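Local structure of terminal oxygenase component of carbazole 1,9a-dioxygenase (Nocardioides aromaticivorans, 3GCF) at residues A[189-202]-A[324-337]. The protein probably catalyses the dioxygenation of carbazole at its 1 and 9a positions, as the Rieske-type terminal oxygenase that receives electrons from a ferredoxin. Residues are numbered along the deposited sequence; the frame is centred on the assembly and turned at random.
With FE2 (Fe (II) ion), chain P.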
ATOM      1  N   HIS A 189      17.492 -16.723 -21.725  1.00  9.79           N
ATOM      2  CA  HIS A 189      17.555 -15.800 -20.598  1.00  9.90           C
ATOM      3  C   HIS A 189      18.837 -16.035 -19.786  1.00 10.59           C
ATOM      4  O   HIS A 189      19.228 -15.191 -18.975  1.00 11.29           O
ATOM      5  CB  HIS A 189      16.345 -15.981 -19.666  1.00  8.39           C
ATOM      6  CG  HIS A 189      16.581 -16.957 -18.552  1.00  8.86           C
ATOM      7  ND1 HIS A 189      16.560 -18.324 -18.737  1.00  7.35           N
ATOM      8  CD2 HIS A 189      16.892 -16.760 -17.247  1.00  7.15           C
ATOM      9  CE1 HIS A 189      16.848 -18.925 -17.595  1.00  7.13           C
ATOM     10  NE2 HIS A 189      17.053 -17.998 -16.676  1.00  7.40           N
ATOM     11  N   ILE A 190      19.489 -17.176 -20.005  1.00  9.27           N
ATOM     12  CA  ILE A 190      20.691 -17.512 -19.248  1.00  8.79           C
ATOM     13  C   ILE A 190      21.820 -16.511 -19.421  1.00 10.30           C
ATOM     14  O   ILE A 190      22.830 -16.557 -18.710  1.00 10.18           O
ATOM     15  CB  ILE A 190      21.194 -18.939 -19.576  1.00 10.15           C
ATOM     16  CG1 ILE A 190      21.601 -19.046 -21.044  1.00  6.08           C
ATOM     17  CG2 ILE A 190      20.098 -19.953 -19.222  1.00  7.18           C
ATOM     18  CD1 ILE A 190      22.066 -20.447 -21.438  1.00  9.61           C
ATOM     19  N   PHE A 191      21.631 -15.601 -20.369  1.00  9.68           N
ATOM     20  CA  PHE A 191      22.585 -14.533 -20.625  1.00  9.73           C
ATOM     21  C   PHE A 191      22.806 -13.794 -19.297  1.00 11.04           C
ATOM     22  O   PHE A 191      23.941 -13.512 -18.913  1.00 12.45           O
ATOM     23  CB  PHE A 191      21.991 -13.577 -21.671  1.00  9.26           C
ATOM     24  CG  PHE A 191      22.749 -12.286 -21.839  1.00  9.70           C
ATOM     25  CD1 PHE A 191      24.036 -12.276 -22.368  1.00 10.55           C
ATOM     26  CD2 PHE A 191      22.159 -11.072 -21.489  1.00 12.04           C
ATOM     27  CE1 PHE A 191      24.727 -11.074 -22.550  1.00 11.44           C
ATOM     28  CE2 PHE A 191      22.843  -9.857 -21.666  1.00 11.62           C
ATOM     29  CZ  PHE A 191      24.128  -9.861 -22.198  1.00 11.31           C
ATOM     30  N   MET A 192      21.710 -13.518 -18.590  1.00 10.57           N
ATOM     31  CA  MET A 192      21.762 -12.790 -17.323  1.00 10.69           C
ATOM     32  C   MET A 192      22.508 -13.506 -16.199  1.00 10.87           C
ATOM     33  O   MET A 192      22.840 -12.888 -15.187  1.00 10.43           O
ATOM     34  CB  MET A 192      20.343 -12.461 -16.841  1.00 11.91           C
ATOM     35  CG  MET A 192      19.665 -13.591 -16.071  1.00 14.61           C
ATOM     36  SD  MET A 192      18.051 -13.146 -15.383  1.00 15.70           S
ATOM     37  CE  MET A 192      18.543 -12.032 -14.083  1.00 16.43           C
ATOM     38  N   HIS A 193      22.775 -14.800 -16.367  1.00  9.96           N
ATOM     39  CA  HIS A 193      23.482 -15.568 -15.336  1.00 10.52           C
ATOM     40  C   HIS A 193      24.989 -15.660 -15.564  1.00 11.37           C
ATOM     41  O   HIS A 193      25.712 -16.207 -14.728  1.00 11.92           O
ATOM     42  CB  HIS A 193      22.945 -17.004 -15.267  1.00  9.43           C
ATOM     43  CG  HIS A 193      21.517 -17.110 -14.834  1.00  9.94           C
ATOM     44  ND1 HIS A 193      21.057 -16.577 -13.650  1.00  7.53           N
ATOM     45  CD2 HIS A 193      20.456 -17.730 -15.405  1.00  9.14           C
ATOM     46  CE1 HIS A 193      19.775 -16.865 -13.509  1.00  9.42           C
ATOM     47  NE2 HIS A 193      19.386 -17.566 -14.560  1.00  8.35           N
ATOM     48  N   ARG A 194      25.456 -15.136 -16.695  1.00 12.48           N
ATOM     49  CA  ARG A 194      26.869 -15.212 -17.072  1.00 11.82           C
ATOM     50  C   ARG A 194      27.885 -14.831 -15.998  1.00 12.01           C
ATOM     51  O   ARG A 194      29.001 -15.361 -15.983  1.00 12.91           O
ATOM     52  CB  ARG A 194      27.121 -14.366 -18.333  1.00 10.69           C
ATOM     53  CG  ARG A 194      26.999 -12.864 -18.113  1.00 11.34           C
ATOM     54  CD  ARG A 194      27.060 -12.087 -19.423  1.00 11.40           C
ATOM     55  NE  ARG A 194      27.017 -10.648 -19.191  1.00 10.29           N
ATOM     56  CZ  ARG A 194      25.941  -9.979 -18.792  1.00 10.86           C
ATOM     57  NH1 ARG A 194      24.794 -10.615 -18.587  1.00 12.51           N
ATOM     58  NH2 ARG A 194      26.021  -8.675 -18.572  1.00  7.93           N
ATOM     59  N   ASN A 195      27.515 -13.921 -15.105  1.00 10.48           N
ATOM     60  CA  ASN A 195      28.440 -13.484 -14.059  1.00 12.13           C
ATOM     61  C   ASN A 195      28.207 -14.107 -12.685  1.00 11.48           C
ATOM     62  O   ASN A 195      28.817 -13.693 -11.704  1.00 12.48           O
ATOM     63  CB  ASN A 195      28.416 -11.954 -13.947  1.00  9.77           C
ATOM     64  CG  ASN A 195      29.026 -11.271 -15.164  1.00 12.51           C
ATOM     65  OD1 ASN A 195      28.528 -10.243 -15.630  1.00 12.57           O
ATOM     66  ND2 ASN A 195      30.111 -11.839 -15.680  1.00  8.62           N
ATOM     67  N   SER A 196      27.325 -15.095 -12.608  1.00 10.99           N
ATOM     68  CA  SER A 196      27.074 -15.764 -11.336  1.00 10.95           C
ATOM     69  C   SER A 196      28.359 -16.456 -10.902  1.00 10.95           C
ATOM     70  O   SER A 196      29.035 -17.083 -11.721  1.00 12.34           O
ATOM     71  CB  SER A 196      25.975 -16.818 -11.484  1.00 12.46           C
ATOM     72  OG  SER A 196      25.954 -17.692 -10.363  1.00 10.41           O
ATOM     73  N   PRO A 197      28.723 -16.340  -9.614  1.00 10.67           N
ATOM     74  CA  PRO A 197      29.946 -16.983  -9.120  1.00  8.62           C
ATOM     75  C   PRO A 197      29.907 -18.509  -9.267  1.00 10.35           C
ATOM     76  O   PRO A 197      30.936 -19.178  -9.157  1.00 12.48           O
ATOM     77  CB  PRO A 197      30.021 -16.528  -7.655  1.00  6.51           C
ATOM     78  CG  PRO A 197      28.583 -16.246  -7.300  1.00 10.04           C
ATOM     79  CD  PRO A 197      28.070 -15.559  -8.546  1.00  8.21           C
ATOM     80  N   TRP A 198      28.722 -19.058  -9.522  1.00 10.38           N
ATOM     81  CA  TRP A 198      28.589 -20.500  -9.694  1.00 10.53           C
ATOM     82  C   TRP A 198      29.184 -20.956 -11.030  1.00 11.13           C
ATOM     83  O   TRP A 198      29.623 -22.100 -11.159  1.00 11.22           O
ATOM     84  CB  TRP A 198      27.116 -20.921  -9.609  1.00 10.93           C
ATOM     85  CG  TRP A 198      26.918 -22.415  -9.680  1.00 10.69           C
ATOM     86  CD1 TRP A 198      26.248 -23.111 -10.650  1.00 10.07           C
ATOM     87  CD2 TRP A 198      27.409 -23.396  -8.751  1.00  9.39           C
ATOM     88  NE1 TRP A 198      26.291 -24.455 -10.383  1.00  9.46           N
ATOM     89  CE2 TRP A 198      26.995 -24.662  -9.225  1.00  8.08           C
ATOM     90  CE3 TRP A 198      28.159 -23.328  -7.564  1.00 11.14           C
ATOM     91  CZ2 TRP A 198      27.306 -25.855  -8.555  1.00  7.61           C
ATOM     92  CZ3 TRP A 198      28.472 -24.518  -6.894  1.00  6.44           C
ATOM     93  CH2 TRP A 198      28.044 -25.762  -7.395  1.00 10.26           C
ATOM     94  N   VAL A 199      29.207 -20.070 -12.022  1.00 10.37           N
ATOM     95  CA  VAL A 199      29.758 -20.432 -13.323  1.00 11.99           C
ATOM     96  C   VAL A 199      31.216 -20.857 -13.179  1.00 12.64           C
ATOM     97  O   VAL A 199      31.581 -21.971 -13.558  1.00 13.54           O
ATOM     98  CB  VAL A 199      29.632 -19.269 -14.342  1.00 13.41           C
ATOM     99  CG1 VAL A 199      30.437 -19.578 -15.598  1.00 11.88           C
ATOM    100  CG2 VAL A 199      28.167 -19.079 -14.717  1.00  9.61           C
ATOM    101  N   SER A 200      32.055 -19.991 -12.628  1.00 13.47           N
ATOM    102  CA  SER A 200      33.447 -20.376 -12.438  1.00 15.09           C
ATOM    103  C   SER A 200      33.504 -21.262 -11.191  1.00 14.53           C
ATOM    104  O   SER A 200      34.327 -22.172 -11.091  1.00 13.35           O
ATOM    105  CB  SER A 200      34.344 -19.142 -12.277  1.00 14.52           C
ATOM    106  OG  SER A 200      33.980 -18.381 -11.140  1.00 24.39           O
ATOM    107  N   GLY A 201      32.591 -21.014 -10.256  1.00 13.86           N
ATOM    108  CA  GLY A 201      32.555 -21.800  -9.035  1.00 14.59           C
ATOM    109  C   GLY A 201      32.511 -23.302  -9.272  1.00 15.59           C
ATOM    110  O   GLY A 201      33.166 -24.066  -8.559  1.00 17.08           O
ATOM    111  N   ASN A 202      31.744 -23.736 -10.268  1.00 13.23           N
ATOM    112  CA  ASN A 202      31.646 -25.158 -10.560  1.00 12.34           C
ATOM    113  C   ASN A 202      32.256 -25.503 -11.923  1.00 12.31           C
ATOM    114  O   ASN A 202      31.903 -26.509 -12.532  1.00 12.94           O
ATOM    115  CB  ASN A 202      30.181 -25.615 -10.483  1.00 11.63           C
ATOM    116  CG  ASN A 202      30.044 -27.129 -10.368  1.00 12.45           C
ATOM    117  OD1 ASN A 202      30.879 -27.788  -9.753  1.00 11.80           O
ATOM    118  ND2 ASN A 202      28.980 -27.680 -10.940  1.00  9.76           N
ATOM    119  N   ARG A 324      27.365 -26.738   0.143  1.00 14.35           N
ATOM    120  CA  ARG A 324      27.625 -26.226  -1.195  1.00 12.80           C
ATOM    121  C   ARG A 324      26.450 -25.944  -2.140  1.00 13.19           C
ATOM    122  O   ARG A 324      26.193 -24.793  -2.498  1.00 12.51           O
ATOM    123  CB  ARG A 324      28.605 -27.181  -1.896  1.00 12.32           C
ATOM    124  CG  ARG A 324      29.177 -26.640  -3.193  1.00 12.73           C
ATOM    125  CD  ARG A 324      30.076 -27.642  -3.901  1.00 12.64           C
ATOM    126  NE  ARG A 324      30.691 -27.032  -5.078  1.00 12.90           N
ATOM    127  CZ  ARG A 324      31.151 -27.709  -6.126  1.00 15.46           C
ATOM    128  NH1 ARG A 324      31.068 -29.035  -6.157  1.00 14.83           N
ATOM    129  NH2 ARG A 324      31.690 -27.056  -7.149  1.00 12.97           N
ATOM    130  N   TRP A 325      25.761 -26.997  -2.565  1.00 11.66           N
ATOM    131  CA  TRP A 325      24.663 -26.860  -3.519  1.00 10.85           C
ATOM    132  C   TRP A 325      23.630 -25.769  -3.209  1.00 10.64           C
ATOM    133  O   TRP A 325      23.319 -24.936  -4.062  1.00  8.95           O
ATOM    134  CB  TRP A 325      23.932 -28.198  -3.677  1.00 12.43           C
ATOM    135  CG  TRP A 325      24.804 -29.394  -4.016  1.00 11.22           C
ATOM    136  CD1 TRP A 325      24.747 -30.627  -3.431  1.00 10.57           C
ATOM    137  CD2 TRP A 325      25.819 -29.481  -5.030  1.00  8.88           C
ATOM    138  NE1 TRP A 325      25.661 -31.474  -4.010  1.00 10.67           N
ATOM    139  CE2 TRP A 325      26.332 -30.800  -4.995  1.00  9.89           C
ATOM    140  CE3 TRP A 325      26.343 -28.578  -5.962  1.00  6.90           C
ATOM    141  CZ2 TRP A 325      27.349 -31.236  -5.858  1.00  7.56           C
ATOM    142  CZ3 TRP A 325      27.353 -29.011  -6.822  1.00  6.74           C
ATOM    143  CH2 TRP A 325      27.845 -30.330  -6.762  1.00  7.76           C
ATOM    144  N   ARG A 326      23.104 -25.765  -1.992  1.00 10.26           N
ATOM    145  CA  ARG A 326      22.079 -24.795  -1.634  1.00 10.75           C
ATOM    146  C   ARG A 326      22.459 -23.332  -1.792  1.00 10.65           C
ATOM    147  O   ARG A 326      21.806 -22.592  -2.529  1.00 12.07           O
ATOM    148  CB  ARG A 326      21.594 -25.021  -0.199  1.00  9.96           C
ATOM    149  CG  ARG A 326      20.356 -24.190   0.153  1.00  9.71           C
ATOM    150  CD  ARG A 326      20.081 -24.223   1.646  1.00 11.64           C
ATOM    151  NE  ARG A 326      21.203 -23.658   2.383  1.00 14.71           N
ATOM    152  CZ  ARG A 326      21.657 -24.134   3.536  1.00 16.05           C
ATOM    153  NH1 ARG A 326      21.081 -25.189   4.092  1.00 17.25           N
ATOM    154  NH2 ARG A 326      22.705 -23.567   4.119  1.00 17.66           N
ATOM    155  N   ASP A 327      23.507 -22.905  -1.102  1.00  9.78           N
ATOM    156  CA  ASP A 327      23.895 -21.509  -1.175  1.00  9.63           C
ATOM    157  C   ASP A 327      24.696 -21.114  -2.406  1.00  9.05           C
ATOM    158  O   ASP A 327      24.511 -20.014  -2.927  1.00  9.42           O
ATOM    159  CB  ASP A 327      24.629 -21.109   0.111  1.00  8.17           C
ATOM    160  CG  ASP A 327      23.773 -21.336   1.349  1.00 12.20           C
ATOM    161  OD1 ASP A 327      22.528 -21.352   1.208  1.00 11.33           O
ATOM    162  OD2 ASP A 327      24.327 -21.493   2.456  1.00 13.44           O
ATOM    163  N   ASP A 328      25.565 -22.001  -2.886  1.00  8.78           N
ATOM    164  CA  ASP A 328      26.375 -21.691  -4.064  1.00  9.16           C
ATOM    165  C   ASP A 328      25.574 -21.727  -5.361  1.00  9.93           C
ATOM    166  O   ASP A 328      25.872 -20.987  -6.297  1.00  9.93           O
ATOM    167  CB  ASP A 328      27.560 -22.655  -4.192  1.00  9.39           C
ATOM    168  CG  ASP A 328      28.623 -22.433  -3.126  1.00 11.15           C
ATOM    169  OD1 ASP A 328      28.551 -21.411  -2.407  1.00 11.89           O
ATOM    170  OD2 ASP A 328      29.540 -23.282  -3.018  1.00 11.47           O
ATOM    171  N   ALA A 329      24.556 -22.581  -5.423  1.00  9.61           N
ATOM    172  CA  ALA A 329      23.757 -22.680  -6.640  1.00  9.55           C
ATOM    173  C   ALA A 329      22.305 -22.218  -6.500  1.00  9.12           C
ATOM    174  O   ALA A 329      21.887 -21.288  -7.185  1.00  8.41           O
ATOM    175  CB  ALA A 329      23.799 -24.111  -7.170  1.00  7.63           C
ATOM    176  N   LEU A 330      21.534 -22.852  -5.621  1.00  8.22           N
ATOM    177  CA  LEU A 330      20.133 -22.461  -5.481  1.00  7.57           C
ATOM    178  C   LEU A 330      20.001 -20.964  -5.198  1.00  6.66           C
ATOM    179  O   LEU A 330      19.005 -20.345  -5.563  1.00  8.24           O
ATOM    180  CB  LEU A 330      19.431 -23.319  -4.414  1.00  4.64           C
ATOM    181  CG  LEU A 330      19.454 -24.830  -4.725  1.00  6.33           C
ATOM    182  CD1 LEU A 330      18.477 -25.558  -3.807  1.00  2.23           C
ATOM    183  CD2 LEU A 330      19.070 -25.087  -6.187  1.00  2.00           C
ATOM    184  N   HIS A 331      21.007 -20.385  -4.549  1.00  7.03           N
ATOM    185  CA  HIS A 331      21.014 -18.948  -4.297  1.00  8.53           C
ATOM    186  C   HIS A 331      22.017 -18.274  -5.239  1.00  9.94           C
ATOM    187  O   HIS A 331      21.653 -17.395  -6.025  1.00 12.74           O
ATOM    188  CB  HIS A 331      21.396 -18.632  -2.843  1.00  6.82           C
ATOM    189  CG  HIS A 331      20.301 -18.908  -1.860  1.00  8.66           C
ATOM    190  ND1 HIS A 331      19.081 -18.269  -1.909  1.00  8.29           N
ATOM    191  CD2 HIS A 331      20.220 -19.796  -0.842  1.00  8.27           C
ATOM    192  CE1 HIS A 331      18.292 -18.756  -0.968  1.00  9.45           C
ATOM    193  NE2 HIS A 331      18.958 -19.685  -0.306  1.00 11.82           N
ATOM    194  N   GLY A 332      23.274 -18.709  -5.161  1.00  9.92           N
ATOM    195  CA  GLY A 332      24.334 -18.131  -5.974  1.00  9.70           C
ATOM    196  C   GLY A 332      24.068 -18.066  -7.467  1.00  9.57           C
ATOM    197  O   GLY A 332      24.563 -17.167  -8.151  1.00  8.40           O
ATOM    198  N   PHE A 333      23.304 -19.021  -7.983  1.00  7.91           N
ATOM    199  CA  PHE A 333      22.993 -19.025  -9.402  1.00  9.50           C
ATOM    200  C   PHE A 333      21.583 -18.511  -9.673  1.00 10.03           C
ATOM    201  O   PHE A 333      21.393 -17.612 -10.492  1.00 10.52           O
ATOM    202  CB  PHE A 333      23.124 -20.436  -9.990  1.00  9.91           C
ATOM    203  CG  PHE A 333      22.908 -20.488 -11.481  1.00 11.86           C
ATOM    204  CD1 PHE A 333      23.964 -20.256 -12.363  1.00  9.21           C
ATOM    205  CD2 PHE A 333      21.634 -20.718 -12.005  1.00 12.00           C
ATOM    206  CE1 PHE A 333      23.754 -20.248 -13.746  1.00 10.00           C
ATOM    207  CE2 PHE A 333      21.412 -20.713 -13.387  1.00 11.25           C
ATOM    208  CZ  PHE A 333      22.476 -20.476 -14.259  1.00  8.91           C
ATOM    209  N   ASN A 334      20.600 -19.069  -8.967  1.00  9.83           N
ATOM    210  CA  ASN A 334      19.201 -18.711  -9.179  1.00  9.39           C
ATOM    211  C   ASN A 334      18.619 -17.442  -8.551  1.00 10.46           C
ATOM    212  O   ASN A 334      17.548 -16.998  -8.971  1.00 11.59           O
ATOM    213  CB  ASN A 334      18.310 -19.894  -8.798  1.00  6.96           C
ATOM    214  CG  ASN A 334      18.386 -21.034  -9.800  1.00  7.62           C
ATOM    215  OD1 ASN A 334      18.775 -22.143  -9.454  1.00  6.04           O
ATOM    216  ND2 ASN A 334      18.006 -20.762 -11.051  1.00  5.26           N
ATOM    217  N   ASP A 335      19.284 -16.851  -7.564  1.00 10.07           N
ATOM    218  CA  ASP A 335      18.728 -15.650  -6.946  1.00  9.93           C
ATOM    219  C   ASP A 335      18.332 -14.583  -7.967  1.00  9.90           C
ATOM    220  O   ASP A 335      17.286 -13.947  -7.820  1.00 10.14           O
ATOM    221  CB  ASP A 335      19.700 -15.050  -5.923  1.00  9.71           C
ATOM    222  CG  ASP A 335      19.673 -15.787  -4.596  1.00 10.78           C
ATOM    223  OD1 ASP A 335      18.730 -16.578  -4.362  1.00  9.28           O
ATOM    224  OD2 ASP A 335      20.589 -15.567  -3.780  1.00 11.97           O
ATOM    225  N   ASP A 336      19.147 -14.393  -9.000  1.00  9.29           N
ATOM    226  CA  ASP A 336      18.835 -13.394 -10.023  1.00 11.26           C
ATOM    227  C   ASP A 336      17.524 -13.664 -10.742  1.00 10.56           C
ATOM    228  O   ASP A 336      16.890 -12.737 -11.240  1.00 12.17           O
ATOM    229  CB  ASP A 336      19.956 -13.297 -11.061  1.00 12.17           C
ATOM    230  CG  ASP A 336      21.194 -12.613 -10.517  1.00 15.32           C
ATOM    231  OD1 ASP A 336      21.042 -11.673  -9.710  1.00 16.82           O
ATOM    232  OD2 ASP A 336      22.315 -13.004 -10.905  1.00 17.98           O
ATOM    233  N   ASP A 337      17.117 -14.929 -10.812  1.00 11.00           N
ATOM    234  CA  ASP A 337      15.866 -15.267 -11.480  1.00 10.96           C
ATOM    235  C   ASP A 337      14.678 -14.638 -10.760  1.00 10.65           C
ATOM    236  O   ASP A 337      13.643 -14.382 -11.372  1.00 11.72           O
ATOM    237  CB  ASP A 337      15.670 -16.788 -11.550  1.00 10.70           C
ATOM    238  CG  ASP A 337      16.509 -17.440 -12.637  1.00 11.62           C
ATOM    239  OD1 ASP A 337      16.564 -16.890 -13.756  1.00 11.19           O
ATOM    240  OD2 ASP A 337      17.100 -18.512 -12.382  1.00 12.81           O
TER
HETATM  241 FE   FE2 P 501      17.480 -18.508 -14.661  1.00  8.46          FE
HETATM  242  O   HOH W   1      22.854 -15.394 -11.810  1.00 12.26           O
HETATM  243  O   HOH W   2      31.769 -24.742  -5.726  1.00 17.40           O
HETATM  244  O   HOH W   3      18.123 -20.483 -14.725  1.00  9.63           O
HETATM  245  O   HOH W   4      15.661 -19.380 -14.757  1.00 11.53           O
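H189, H193 and D337 close on one iron(II) ion, the two histidines from segment 189-202 and the aspartate from segment 324-337. Each histidine gives its NE2, and D337 binds with both carboxylate oxygens, OD1 at 2.1 Å and OD2 at 2.3 Å from the iron; two waters complete six ligands. The carboxylate stands nearly upright to the H193 ring, their planes 84° apart. N334 ND2 donates to D337 OD2 (2.8 Å) almost along its C-O axis, which helps to fix the rotation of the carboxylate, while H189 ND1 donates to D186 O. This facial triad of two histidines and one carboxylate is the mononuclear iron site of the Rieske oxygenases, in their catalytic domain. Y98 of a neighbouring subunit, from the pocket of that subunit's Rieske cluster, packs on H189, consistent with electron transfer between subunits.

The H193 ring is held between F333, whose CE2 and CZ lie over one face, and M192 CG over the other; the two aromatic planes are inclined at 31°. At its edge ND1 donates to a water 2.8 Å away that also lies close to F333 O and D336 OD2; D336 OD1 accepts from W339 NE1. S196 OG donates to G332 O at 2.7 Å from above the carbonyl plane and accepts from W198 N, capping helix 197-201.

With CG trans to the backbone N (chi1 -176°), the W198 indole enters as a knob among R324, W325, D328 and A329 of helix 311-331. A329 CB sits over its five-membered ring in a CH-pi contact, N202 CB lies over the opposite face, toward its rim, and CH2 meets W325 CZ3 rim to rim at 3.4 Å. CH2 also points off-centre at one face of the steeply inclined R324 guanidinium, whose NH2 reaches weakly to N202 OD1, which also accepts from K260.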